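Local structure of lytic polysaccharide monooxygenase (Neurospora crassa, 4QI8) at residues F78-V83 against G134-R139; S52-A57 against A161-T166; I143-A148 against I194-P199; H104-F109 against T202-P207. The protein probably cleaves cellulose oxidatively, using a copper ion, a reductant and molecular oxygen to break its beta-1,4-glycosidic bonds. One frame throughout, in Å; residues are numbered along the deposited sequence. Where two conformers were deposited one is given.

Interactions 1 and 2 belong to one sheet of the beta-sandwich, in which strand 134-144 lies beside strand 155-166; their centres are about 9 Å apart, and Gly134 O to Ile165 N (2.8 Å) is a probable hydrogen bond between them. Interactions 3 and 4 lie on the other side of the chain's centre, about 12 Å apart centre to centre, and meet where Tyr204 packs on Leu145 and Ile194. Strand 134-144 connects the two regions, running from interaction 1 into interaction 3, with centres about 29 Å apart. Interaction 3 comes nearest the active site: the His146 side chain lies about 6 Å from the copper. Interaction 2 is remote from it.

Interaction 1. Residues F78-V83 against G134-R139; sequences FYLARV and GSYLLR
One face of the Tyr136 ring is covered by Arg82, whose CB stands 3.8 Å from the ring centroid in a CH-pi contact, 25° off the normal; Gly134 O lies at the ring edge, in plane. The extended arginine chain, CG anti to the backbone N (chi1 -173°), carries on across the ring and brings Arg82 CD 3.5 Å from Tyr136 OH. The last torsion turns the guanidinium nearly perpendicular to the ring; NH2 is bonded to Ser133 O and forms a salt bridge with Asp85, while Tyr136 OH bonds to Lys132 O. A leucine at Tyr136 would probably leave the aliphatic part of Arg82 without its flat support and Lys132 O without the phenol. Tyr79 and Arg139 run side by side, Arg139 NH1 lying 3.5 Å from Tyr79 CD1 and the planes 79° apart; Glu141 forms a salt bridge with Arg139. On the same face of the sheet as Tyr136, Leu80 CD2 touches Leu138 CD1 at 3.9 Å. Backbone bonds join Tyr79 to Arg139 and Ala81 to Leu137 in both directions, and Val83 N reaches Ser135 O at 2.8 Å. This is regular antiparallel pairing inside the beta-sandwich of an AA9 monooxygenase.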
loop_
_atom_site.group_PDB
_atom_site.type_symbol
_atom_site.label_atom_id
_atom_site.label_comp_id
_atom_site.label_asym_id
_atom_site.label_seq_id
_atom_site.Cartn_x
_atom_site.Cartn_y
_atom_site.Cartn_z
ATOM N N PHE A 78 -3.466 1.940 0.754
ATOM C CA PHE A 78 -3.022 0.978 1.761
ATOM C C PHE A 78 -3.977 -0.203 1.836
ATOM O O PHE A 78 -5.200 -0.033 1.777
ATOM C CB PHE A 78 -2.923 1.631 3.153
ATOM C CG PHE A 78 -1.856 2.687 3.265
ATOM C CD1 PHE A 78 -0.534 2.334 3.507
ATOM C CD2 PHE A 78 -2.171 4.033 3.125
ATOM C CE1 PHE A 78 0.439 3.299 3.611
ATOM C CE2 PHE A 78 -1.184 4.997 3.211
ATOM C CZ PHE A 78 0.116 4.628 3.452
ATOM N N TYR A 79 -3.408 -1.394 2.001
ATOM C CA TYR A 79 -4.162 -2.628 2.120
ATOM C C TYR A 79 -3.654 -3.422 3.317
ATOM O O TYR A 79 -2.467 -3.368 3.659
ATOM C CB TYR A 79 -3.983 -3.515 0.896
ATOM C CG TYR A 79 -4.530 -3.029 -0.427
ATOM C CD1 TYR A 79 -3.920 -2.005 -1.137
ATOM C CD2 TYR A 79 -5.649 -3.644 -1.000
ATOM C CE1 TYR A 79 -4.415 -1.601 -2.384
ATOM C CE2 TYR A 79 -6.126 -3.263 -2.240
ATOM C CZ TYR A 79 -5.519 -2.245 -2.922
ATOM O OH TYR A 79 -6.007 -1.898 -4.155
ATOM N N LEU A 80 -4.556 -4.203 3.905
ATOM C CA LEU A 80 -4.198 -5.184 4.920
ATOM C C LEU A 80 -4.474 -6.600 4.433
ATOM O O LEU A 80 -5.375 -6.827 3.622
ATOM C CB LEU A 80 -5.044 -4.971 6.172
ATOM C CG LEU A 80 -4.638 -3.804 7.066
ATOM C CD1 LEU A 80 -5.688 -3.548 8.147
ATOM C CD2 LEU A 80 -3.277 -4.058 7.726
ATOM N N ALA A 81 -3.714 -7.554 4.968
ATOM C CA ALA A 81 -3.982 -8.977 4.757
ATOM C C ALA A 81 -3.677 -9.702 6.052
ATOM O O ALA A 81 -2.601 -9.530 6.620
ATOM C CB ALA A 81 -3.137 -9.534 3.620
ATOM N N ARG A 82 -4.620 -10.520 6.510
ATOM C CA ARG A 82 -4.466 -11.208 7.781
ATOM C C ARG A 82 -3.829 -12.581 7.602
ATOM O O ARG A 82 -4.325 -13.445 6.873
ATOM C CB ARG A 82 -5.815 -11.361 8.481
ATOM C CG ARG A 82 -5.679 -11.924 9.885
ATOM C CD ARG A 82 -7.017 -12.038 10.587
ATOM N NE ARG A 82 -6.902 -12.545 11.956
ATOM C CZ ARG A 82 -6.753 -13.826 12.284
ATOM N NH1 ARG A 82 -6.700 -14.774 11.357
ATOM N NH2 ARG A 82 -6.675 -14.167 13.562
ATOM N N VAL A 83 -2.733 -12.798 8.313
ATOM C CA VAL A 83 -2.066 -14.084 8.301
ATOM C C VAL A 83 -2.994 -15.148 8.917
ATOM O O VAL A 83 -3.541 -14.920 9.987
ATOM C CB VAL A 83 -0.775 -14.009 9.126
ATOM C CG1 VAL A 83 -0.078 -15.354 9.135
ATOM C CG2 VAL A 83 0.165 -12.915 8.602
ATOM N N GLY A 134 -4.841 -10.325 15.105
ATOM C CA GLY A 134 -3.967 -11.325 14.534
ATOM C C GLY A 134 -2.753 -10.670 13.919
ATOM O O GLY A 134 -2.555 -9.469 14.052
ATOM N N SER A 135 -1.934 -11.467 13.253
ATOM C CA SER A 135 -0.814 -10.926 12.494
ATOM C C SER A 135 -1.291 -10.498 11.118
ATOM O O SER A 135 -2.130 -11.170 10.521
ATOM C CB SER A 135 0.289 -11.963 12.371
ATOM O OG SER A 135 0.796 -12.310 13.647
ATOM N N TYR A 136 -0.738 -9.392 10.627
ATOM C CA TYR A 136 -1.150 -8.804 9.358
ATOM C C TYR A 136 0.042 -8.273 8.578
ATOM O O TYR A 136 1.033 -7.818 9.167
ATOM C CB TYR A 136 -2.065 -7.598 9.579
ATOM C CG TYR A 136 -3.505 -7.885 9.941
ATOM C CD1 TYR A 136 -3.865 -8.250 11.237
ATOM C CD2 TYR A 136 -4.511 -7.747 8.997
ATOM C CE1 TYR A 136 -5.186 -8.488 11.572
ATOM C CE2 TYR A 136 -5.835 -7.975 9.320
ATOM C CZ TYR A 136 -6.168 -8.332 10.608
ATOM O OH TYR A 136 -7.499 -8.556 10.888
ATOM N N LEU A 137 -0.083 -8.286 7.251
ATOM C CA LEU A 137 0.745 -7.452 6.406
ATOM C C LEU A 137 -0.010 -6.174 6.081
ATOM O O LEU A 137 -1.216 -6.211 5.799
ATOM C CB LEU A 137 1.093 -8.173 5.109
ATOM C CG LEU A 137 1.887 -9.466 5.294
ATOM C CD1 LEU A 137 2.068 -10.182 3.960
ATOM C CD2 LEU A 137 3.235 -9.173 5.911
ATOM N N LEU A 138 0.720 -5.058 6.096
ATOM C CA LEU A 138 0.211 -3.763 5.669
ATOM C C LEU A 138 0.994 -3.345 4.439
ATOM O O LEU A 138 2.194 -3.092 4.523
ATOM C CB LEU A 138 0.361 -2.727 6.777
ATOM C CG LEU A 138 0.004 -1.284 6.406
ATOM C CD1 LEU A 138 -1.457 -1.101 6.016
ATOM C CD2 LEU A 138 0.364 -0.372 7.556
ATOM N N ARG A 139 0.318 -3.336 3.296
ATOM C CA ARG A 139 0.925 -2.969 2.026
ATOM C C ARG A 139 0.713 -1.483 1.772
ATOM O O ARG A 139 -0.418 -0.999 1.784
ATOM C CB ARG A 139 0.310 -3.799 0.893
ATOM C CG ARG A 139 0.771 -3.441 -0.507
ATOM C CD ARG A 139 0.100 -4.353 -1.522
ATOM N NE ARG A 139 0.490 -4.044 -2.896
ATOM C CZ ARG A 139 -0.052 -3.084 -3.630
ATOM N NH1 ARG A 139 -1.046 -2.351 -3.136
ATOM N NH2 ARG A 139 0.387 -2.862 -4.860
HETATM O O HOH W 1 -2.684 -14.233 12.528
#

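Interaction 2. Residues S52-A57 against A161-T166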
loop_
_atom_site.group_PDB
_atom_site.type_symbol
_atom_site.label_atom_id
_atom_site.label_comp_id
_atom_site.label_asym_id
_atom_site.label_seq_id
_atom_site.Cartn_x
_atom_site.Cartn_y
_atom_site.Cartn_z
ATOM N N SER A 52 11.411 -7.635 12.351
ATOM C CA SER A 52 10.493 -7.661 13.483
ATOM C C SER A 52 9.064 -7.375 13.025
ATOM O O SER A 52 8.838 -7.013 11.868
ATOM C CB SER A 52 10.928 -6.637 14.543
ATOM O OG SER A 52 12.268 -6.857 14.975
ATOM N N THR A 53 8.124 -7.529 13.950
ATOM C CA THR A 53 6.706 -7.322 13.703
ATOM C C THR A 53 6.203 -6.332 14.745
ATOM O O THR A 53 6.471 -6.502 15.928
ATOM C CB THR A 53 5.967 -8.674 13.799
ATOM O OG1 THR A 53 6.446 -9.546 12.767
ATOM C CG2 THR A 53 4.463 -8.516 13.679
ATOM N N LEU A 54 5.505 -5.291 14.303
ATOM C CA LEU A 54 5.101 -4.177 15.152
ATOM C C LEU A 54 3.709 -4.385 15.739
ATOM O O LEU A 54 2.753 -4.570 14.996
ATOM C CB LEU A 54 5.120 -2.895 14.331
ATOM C CG LEU A 54 4.762 -1.627 15.106
ATOM C CD1 LEU A 54 5.812 -1.313 16.169
ATOM C CD2 LEU A 54 4.579 -0.452 14.154
ATOM N N SER A 55 3.601 -4.338 17.063
ATOM C CA SER A 55 2.312 -4.465 17.733
ATOM C C SER A 55 1.553 -3.137 17.692
ATOM O O SER A 55 2.093 -2.090 18.047
ATOM C CB SER A 55 2.513 -4.916 19.181
ATOM O OG SER A 55 1.266 -5.159 19.805
ATOM N N VAL A 56 0.298 -3.190 17.256
ATOM C CA VAL A 56 -0.544 -1.999 17.149
ATOM C C VAL A 56 -1.976 -2.362 17.496
ATOM O O VAL A 56 -2.447 -3.428 17.125
ATOM C CB VAL A 56 -0.516 -1.401 15.727
ATOM C CG1 VAL A 56 -0.910 -2.435 14.699
ATOM C CG2 VAL A 56 -1.441 -0.194 15.629
ATOM N N ALA A 57 -2.669 -1.480 18.205
ATOM C CA ALA A 57 -4.074 -1.713 18.522
ATOM C C ALA A 57 -4.976 -1.355 17.344
ATOM O O ALA A 57 -4.820 -0.305 16.717
ATOM C CB ALA A 57 -4.474 -0.919 19.749
ATOM N N ALA A 161 4.690 -3.944 5.530
ATOM C CA ALA A 161 5.047 -4.021 6.940
ATOM C C ALA A 161 4.412 -5.222 7.624
ATOM O O ALA A 161 3.319 -5.651 7.259
ATOM C CB ALA A 161 4.627 -2.746 7.649
ATOM N N GLN A 162 5.119 -5.757 8.613
ATOM C CA GLN A 162 4.607 -6.824 9.459
ATOM C C GLN A 162 4.056 -6.240 10.745
ATOM O O GLN A 162 4.780 -5.570 11.489
ATOM C CB GLN A 162 5.698 -7.866 9.762
ATOM C CG GLN A 162 6.191 -8.563 8.500
ATOM C CD GLN A 162 7.195 -9.683 8.702
ATOM O OE1 GLN A 162 7.726 -10.217 7.720
ATOM N NE2 GLN A 162 7.452 -10.063 9.957
ATOM N N LEU A 163 2.774 -6.502 10.992
ATOM C CA LEU A 163 2.059 -6.018 12.177
ATOM C C LEU A 163 1.468 -7.157 12.986
ATOM O O LEU A 163 1.108 -8.206 12.451
ATOM C CB LEU A 163 0.887 -5.106 11.792
ATOM C CG LEU A 163 1.172 -3.924 10.879
ATOM C CD1 LEU A 163 -0.114 -3.135 10.672
ATOM C CD2 LEU A 163 2.275 -3.025 11.434
ATOM N N SER A 164 1.349 -6.923 14.285
ATOM C CA SER A 164 0.508 -7.725 15.164
ATOM C C SER A 164 -0.597 -6.803 15.664
ATOM O O SER A 164 -0.340 -5.905 16.461
ATOM C CB SER A 164 1.321 -8.283 16.323
ATOM O OG SER A 164 0.481 -8.965 17.231
ATOM N N ILE A 165 -1.811 -6.999 15.152
ATOM C CA ILE A 165 -2.929 -6.121 15.468
ATOM C C ILE A 165 -3.688 -6.718 16.645
ATOM O O ILE A 165 -4.099 -7.878 16.610
ATOM C CB ILE A 165 -3.848 -5.894 14.248
ATOM C CG1 ILE A 165 -3.061 -5.168 13.146
ATOM C CG2 ILE A 165 -5.086 -5.101 14.654
ATOM C CD1 ILE A 165 -3.852 -4.850 11.874
ATOM N N THR A 166 -3.839 -5.923 17.698
ATOM C CA THR A 166 -4.463 -6.373 18.933
ATOM C C THR A 166 -5.792 -5.671 19.172
ATOM O O THR A 166 -6.093 -4.648 18.562
ATOM C CB THR A 166 -3.555 -6.076 20.126
ATOM O OG1 THR A 166 -3.383 -4.659 20.244
ATOM C CG2 THR A 166 -2.195 -6.737 19.951
HETATM O O HOH W 2 1.034 -7.856 19.744
HETATM O O HOH W 3 -0.804 -3.698 20.606
#
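Backbone bonds carry most of the polar contact between Leu54-Ala57 and Gln162-Thr166. Ser164 is gripped twice: its N gives to Leu54 O at 2.8 Å, and its O receives Val56 N at 2.9 Å. Leu54 N to Gln162 O and Thr166 N to Val56 O extend the series at its two ends. At the Thr53 end, Gln162 NE2 donates to Thr53 OG1 at 3.0 Å, the hydroxyl lying in the amide plane; the same amide also bonds to Asn90, and its OE1 to Arg21. Thr53 CG2, anti to the backbone N (chi1 of OG1 -63°), presses on Leu163 C at 3.4 Å. A valine in place of Thr53 would probably deprive Gln162 NE2 of one of its acceptors. Ser55 OG holds two waters, one shared with Ser164 OG and the other with Thr166 OG1, on the face of Ser55, Ser164 and Thr166. On the other face Val56 CG1 lies 3.8 Å from Ile165 CG1, the two side chains pointing the same way, and Leu54 CB meets Leu163 CD2 at 4.1 Å. Val56 also touches Ile62 of the facing sheet. This is a parallel pair at the margin of a mixed sheet, part of the AA9 beta-sandwich.

Interaction 3. Residues I143-A148 against I194-P199; sequences IGLHVA and ININYP
Leu145 reaches from its CB toward both isoleucines of 194-199. CB lies 4.0 Å from Ile196 CD1 and nearly as close to Ile196 CG2. CG, anti to the carbonyl carbon (chi1 -64°), carries the two methyls onward: CD2 meets Ile194 CG2 at 4.0 Å, the two side chains crossing at a slant, while CD1 packs on Tyr204, further along the same loop. Ile196 in turn bends toward the Leu145 backbone, its CG1 3.7 Å from Leu145 O; chi1 of 64° sets this branch between its own N and carbonyl carbon, which brings the ethyl arm against that peptide. Leu145 opens a type I beta turn that ends at Ala148 and follows strand 134-144, and within the turn the His146 CB bond points away from 194-199. His146 stacks on the copper ligand His72 and touches Gln155; His146 and Gln155 probably bind oxygen, so the contact lies just behind the second shell of the copper site. Ala148 O accepts Ile194 N at 3.0 Å, and Ala148 CB lies against Ile194 CG2. One water ties the segments together further along, donating to Leu145 O and Ile194 O and accepting from Ile196 N at 2.9 Å. Within 194-199, Asn195 OD1 accepts Asn197 N in an Asx turn, and Asn195 ND2 donates to Tyr198 O.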
loop_
_atom_site.group_PDB
_atom_site.type_symbol
_atom_site.label_atom_id
_atom_site.label_comp_id
_atom_site.label_asym_id
_atom_site.label_seq_id
_atom_site.Cartn_x
_atom_site.Cartn_y
_atom_site.Cartn_z
ATOM N N ILE A 143 1.200 5.400 -6.400
ATOM C CA ILE A 143 1.122 5.188 -7.842
ATOM C C ILE A 143 1.428 6.503 -8.543
ATOM O O ILE A 143 0.606 7.416 -8.551
ATOM C CB ILE A 143 -0.261 4.652 -8.287
ATOM C CG1 ILE A 143 -0.733 3.520 -7.364
ATOM C CG2 ILE A 143 -0.161 4.173 -9.713
ATOM C CD1 ILE A 143 -2.126 2.972 -7.693
ATOM N N GLY A 144 2.626 6.613 -9.114
ATOM C CA GLY A 144 3.024 7.809 -9.834
ATOM C C GLY A 144 2.462 7.787 -11.238
ATOM O O GLY A 144 2.763 6.878 -12.017
ATOM N N LEU A 145 1.659 8.800 -11.557
ATOM C CA LEU A 145 0.858 8.816 -12.782
ATOM C C LEU A 145 1.281 9.853 -13.826
ATOM O O LEU A 145 0.585 10.063 -14.810
ATOM C CB LEU A 145 -0.617 9.045 -12.432
ATOM C CG LEU A 145 -1.263 7.939 -11.602
ATOM C CD1 LEU A 145 -2.660 8.360 -11.216
ATOM C CD2 LEU A 145 -1.294 6.618 -12.350
ATOM N N HIS A 146 2.407 10.519 -13.605
ATOM C CA HIS A 146 2.805 11.624 -14.471
ATOM C C HIS A 146 2.962 11.255 -15.948
ATOM O O HIS A 146 2.764 12.129 -16.794
ATOM C CB HIS A 146 4.074 12.304 -13.946
ATOM C CG HIS A 146 5.156 11.356 -13.562
ATOM N ND1 HIS A 146 5.025 10.474 -12.511
ATOM C CD2 HIS A 146 6.382 11.149 -14.088
ATOM C CE1 HIS A 146 6.134 9.761 -12.412
ATOM N NE2 HIS A 146 6.971 10.150 -13.358
ATOM N N VAL A 147 3.341 10.008 -16.261
ATOM C CA VAL A 147 3.502 9.571 -17.647
ATOM C C VAL A 147 2.629 8.353 -17.970
ATOM O O VAL A 147 2.876 7.631 -18.941
ATOM C CB VAL A 147 4.993 9.304 -17.999
ATOM C CG1 VAL A 147 5.783 10.615 -17.946
ATOM C CG2 VAL A 147 5.631 8.267 -17.071
ATOM N N ALA A 148 1.553 8.181 -17.210
ATOM C CA ALA A 148 0.774 6.947 -17.222
ATOM C C ALA A 148 -0.203 6.782 -18.386
ATOM O O ALA A 148 -0.973 5.837 -18.399
ATOM C CB ALA A 148 0.041 6.814 -15.908
ATOM N N ILE A 194 -3.897 6.288 -17.816
ATOM C CA ILE A 194 -4.579 7.549 -17.654
ATOM C C ILE A 194 -3.654 8.696 -18.004
ATOM O O ILE A 194 -2.478 8.691 -17.637
ATOM C CB ILE A 194 -5.110 7.700 -16.180
ATOM C CG1 ILE A 194 -5.838 9.034 -15.991
ATOM C CG2 ILE A 194 -3.992 7.534 -15.164
ATOM C CD1 ILE A 194 -6.530 9.152 -14.641
ATOM N N ASN A 195 -4.210 9.665 -18.725
ATOM C CA ASN A 195 -3.547 10.940 -18.942
ATOM C C ASN A 195 -4.070 11.944 -17.923
ATOM O O ASN A 195 -5.207 12.417 -18.040
ATOM C CB ASN A 195 -3.820 11.431 -20.359
ATOM C CG ASN A 195 -3.360 12.847 -20.577
ATOM O OD1 ASN A 195 -2.521 13.375 -19.836
ATOM N ND2 ASN A 195 -3.919 13.485 -21.602
ATOM N N ILE A 196 -3.244 12.264 -16.923
ATOM C CA ILE A 196 -3.672 13.187 -15.863
ATOM C C ILE A 196 -3.388 14.626 -16.226
ATOM O O ILE A 196 -3.707 15.526 -15.466
ATOM C CB ILE A 196 -3.055 12.858 -14.468
ATOM C CG1 ILE A 196 -1.538 13.027 -14.487
ATOM C CG2 ILE A 196 -3.457 11.465 -14.029
ATOM C CD1 ILE A 196 -0.920 13.015 -13.109
ATOM N N ASN A 197 -2.804 14.863 -17.379
ATOM C CA ASN A 197 -2.290 16.168 -17.674
ATOM C C ASN A 197 -3.385 16.952 -18.415
ATOM O O ASN A 197 -4.253 17.551 -17.774
ATOM C CB ASN A 197 -0.947 15.994 -18.388
ATOM C CG ASN A 197 0.066 15.244 -17.508
ATOM O OD1 ASN A 197 0.609 14.174 -17.874
ATOM N ND2 ASN A 197 0.312 15.785 -16.347
ATOM N N TYR A 198 -3.381 16.934 -19.728
ATOM C CA TYR A 198 -4.385 17.703 -20.488
ATOM C C TYR A 198 -4.954 16.872 -21.623
ATOM O O TYR A 198 -4.210 16.259 -22.305
ATOM C CB TYR A 198 -3.759 18.975 -21.053
ATOM C CG TYR A 198 -3.367 19.959 -19.990
ATOM C CD1 TYR A 198 -4.289 20.845 -19.463
ATOM C CD2 TYR A 198 -2.079 19.984 -19.491
ATOM C CE1 TYR A 198 -3.952 21.736 -18.471
ATOM C CE2 TYR A 198 -1.730 20.872 -18.504
ATOM C CZ TYR A 198 -2.672 21.749 -17.989
ATOM O OH TYR A 198 -2.297 22.626 -16.994
ATOM N N PRO A 199 -6.260 16.881 -21.835
ATOM C CA PRO A 199 -7.261 17.504 -20.969
ATOM C C PRO A 199 -7.213 16.875 -19.594
ATOM O O PRO A 199 -6.945 15.686 -19.448
ATOM C CB PRO A 199 -8.588 17.165 -21.647
ATOM C CG PRO A 199 -8.251 16.823 -23.024
ATOM C CD PRO A 199 -6.893 16.219 -22.988
HETATM O O HOH W 4 -0.792 10.745 -17.044
#

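Interaction 4. Residues H104-F109 against T202-P207; sequences HEQPTF and TSYKNP
Asn206 packs its amide flat against one face of the His104 ring, the planes 13° apart and CG 3.4 Å from His104 ND1, toward the rim of the ring; ND1 itself is hydrogen-bonded to Lys101 NZ. This is the close end of the contact. Asn206 ND2 gives a nearly straight bond (178°) to Glu105 O at 2.9 Å, in the plane of its own amide, and also bonds to Gln77. Gln106, bent at chi2, turns its NE2 back to Asn206 OD1 and Tyr204 O, each at 2.8 Å, so one nitrogen serves two acceptors across the contact; its amide is rotated 57° from that of Asn206. Here the loop segment 202-207 runs roughly opposite to 104-109, lying along the end of strand 99-104 in this AA9 fold. Tyr204 is buried, with CB 3.9 Å from Pro107 CD, its ring edge-to-face with Trp115 and its hydroxyl bonded to Gly191 O. Toward solvent the contact thins to one aromatic ring. Phe109 has Thr202 O over a face, offset toward the rim, while the Thr202 and Ser203 side chains start off away from 104-109. Phe109 CE1 comes 3.3 Å from Ser203 CA, and Phe109 CZ lies 4.1 Å from Tyr204 CB.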
loop_
_atom_site.group_PDB
_atom_site.type_symbol
_atom_site.label_atom_id
_atom_site.label_comp_id
_atom_site.label_asym_id
_atom_site.label_seq_id
_atom_site.Cartn_x
_atom_site.Cartn_y
_atom_site.Cartn_z
ATOM N N HIS A 104 -7.657 4.819 0.150
ATOM C CA HIS A 104 -7.108 5.305 -1.103
ATOM C C HIS A 104 -7.309 6.802 -1.232
ATOM O O HIS A 104 -8.263 7.372 -0.703
ATOM C CB HIS A 104 -7.593 4.510 -2.332
ATOM C CG HIS A 104 -9.057 4.601 -2.650
ATOM N ND1 HIS A 104 -9.644 3.670 -3.469
ATOM C CD2 HIS A 104 -10.027 5.498 -2.339
ATOM C CE1 HIS A 104 -10.917 3.971 -3.639
ATOM N NE2 HIS A 104 -11.180 5.074 -2.959
ATOM N N GLU A 105 -6.378 7.424 -1.938
ATOM C CA GLU A 105 -6.344 8.871 -2.081
ATOM C C GLU A 105 -7.106 9.335 -3.313
ATOM O O GLU A 105 -6.905 8.817 -4.407
ATOM C CB GLU A 105 -4.885 9.306 -2.202
ATOM C CG GLU A 105 -4.683 10.801 -2.330
ATOM C CD GLU A 105 -3.215 11.195 -2.406
ATOM O OE1 GLU A 105 -2.336 10.345 -2.114
ATOM O OE2 GLU A 105 -2.948 12.370 -2.755
ATOM N N GLN A 106 -7.972 10.327 -3.128
ATOM C CA GLN A 106 -8.578 11.055 -4.234
ATOM C C GLN A 106 -7.874 12.390 -4.413
ATOM O O GLN A 106 -7.588 13.068 -3.432
ATOM C CB GLN A 106 -10.059 11.304 -3.961
ATOM C CG GLN A 106 -10.942 10.132 -4.319
ATOM C CD GLN A 106 -11.217 10.068 -5.807
ATOM O OE1 GLN A 106 -11.903 10.934 -6.355
ATOM N NE2 GLN A 106 -10.694 9.042 -6.471
ATOM N N PRO A 107 -7.621 12.795 -5.663
ATOM C CA PRO A 107 -7.060 14.123 -5.900
ATOM C C PRO A 107 -8.109 15.202 -5.725
ATOM O O PRO A 107 -9.305 14.914 -5.701
ATOM C CB PRO A 107 -6.654 14.059 -7.370
ATOM C CG PRO A 107 -7.672 13.141 -7.986
ATOM C CD PRO A 107 -7.980 12.117 -6.921
ATOM N N THR A 108 -7.641 16.433 -5.602
ATOM C CA THR A 108 -8.487 17.592 -5.746
ATOM C C THR A 108 -8.557 17.933 -7.231
ATOM O O THR A 108 -7.541 17.918 -7.936
ATOM C CB THR A 108 -7.910 18.758 -4.939
ATOM O OG1 THR A 108 -7.879 18.410 -3.551
ATOM C CG2 THR A 108 -8.713 20.028 -5.146
ATOM N N PHE A 109 -9.768 18.214 -7.701
ATOM C CA PHE A 109 -10.017 18.457 -9.110
ATOM C C PHE A 109 -10.073 19.938 -9.390
ATOM O O PHE A 109 -10.974 20.638 -8.936
ATOM C CB PHE A 109 -11.321 17.784 -9.528
ATOM C CG PHE A 109 -11.286 16.295 -9.378
ATOM C CD1 PHE A 109 -10.662 15.505 -10.333
ATOM C CD2 PHE A 109 -11.866 15.680 -8.284
ATOM C CE1 PHE A 109 -10.606 14.130 -10.184
ATOM C CE2 PHE A 109 -11.818 14.304 -8.138
ATOM C CZ PHE A 109 -11.190 13.534 -9.093
ATOM N N THR A 202 -11.689 14.997 -14.782
ATOM C CA THR A 202 -12.564 15.604 -13.789
ATOM C C THR A 202 -13.007 14.582 -12.753
ATOM O O THR A 202 -13.766 14.901 -11.839
ATOM C CB THR A 202 -13.801 16.228 -14.444
ATOM O OG1 THR A 202 -14.487 15.238 -15.218
ATOM C CG2 THR A 202 -13.390 17.373 -15.348
ATOM N N SER A 203 -12.504 13.360 -12.887
ATOM C CA SER A 203 -12.742 12.297 -11.922
ATOM C C SER A 203 -11.530 11.384 -11.961
ATOM O O SER A 203 -10.698 11.498 -12.856
ATOM C CB SER A 203 -14.000 11.514 -12.280
ATOM O OG SER A 203 -13.865 10.912 -13.550
ATOM N N TYR A 204 -11.428 10.497 -10.980
ATOM C CA TYR A 204 -10.303 9.571 -10.899
ATOM C C TYR A 204 -10.774 8.271 -10.264
ATOM O O TYR A 204 -11.248 8.263 -9.130
ATOM C CB TYR A 204 -9.111 10.159 -10.107
ATOM C CG TYR A 204 -8.003 9.134 -9.994
ATOM C CD1 TYR A 204 -7.264 8.789 -11.108
ATOM C CD2 TYR A 204 -7.735 8.470 -8.799
ATOM C CE1 TYR A 204 -6.284 7.813 -11.043
ATOM C CE2 TYR A 204 -6.765 7.489 -8.728
ATOM C CZ TYR A 204 -6.046 7.163 -9.851
ATOM O OH TYR A 204 -5.118 6.162 -9.766
ATOM N N LYS A 205 -10.641 7.170 -10.997
ATOM C CA LYS A 205 -11.051 5.874 -10.485
ATOM C C LYS A 205 -9.845 5.123 -9.925
ATOM O O LYS A 205 -9.061 4.532 -10.669
ATOM C CB LYS A 205 -11.685 5.045 -11.599
ATOM C CG LYS A 205 -12.220 3.694 -11.141
ATOM C CD LYS A 205 -13.287 3.851 -10.088
ATOM C CE LYS A 205 -13.864 2.513 -9.657
ATOM N NZ LYS A 205 -14.817 2.718 -8.530
ATOM N N ASN A 206 -9.683 5.134 -8.606
ATOM C CA ASN A 206 -8.583 4.388 -8.005
ATOM C C ASN A 206 -8.647 2.931 -8.426
ATOM O O ASN A 206 -9.722 2.336 -8.433
ATOM C CB ASN A 206 -8.671 4.414 -6.487
ATOM C CG ASN A 206 -8.545 5.801 -5.922
ATOM O OD1 ASN A 206 -9.514 6.561 -5.900
ATOM N ND2 ASN A 206 -7.346 6.153 -5.467
ATOM N N PRO A 207 -7.493 2.315 -8.710
ATOM C CA PRO A 207 -7.527 0.889 -9.011
ATOM C C PRO A 207 -7.747 0.078 -7.742
ATOM O O PRO A 207 -7.472 0.522 -6.619
ATOM C CB PRO A 207 -6.149 0.631 -9.632
ATOM C CG PRO A 207 -5.275 1.617 -8.962
ATOM C CD PRO A 207 -6.127 2.852 -8.776
#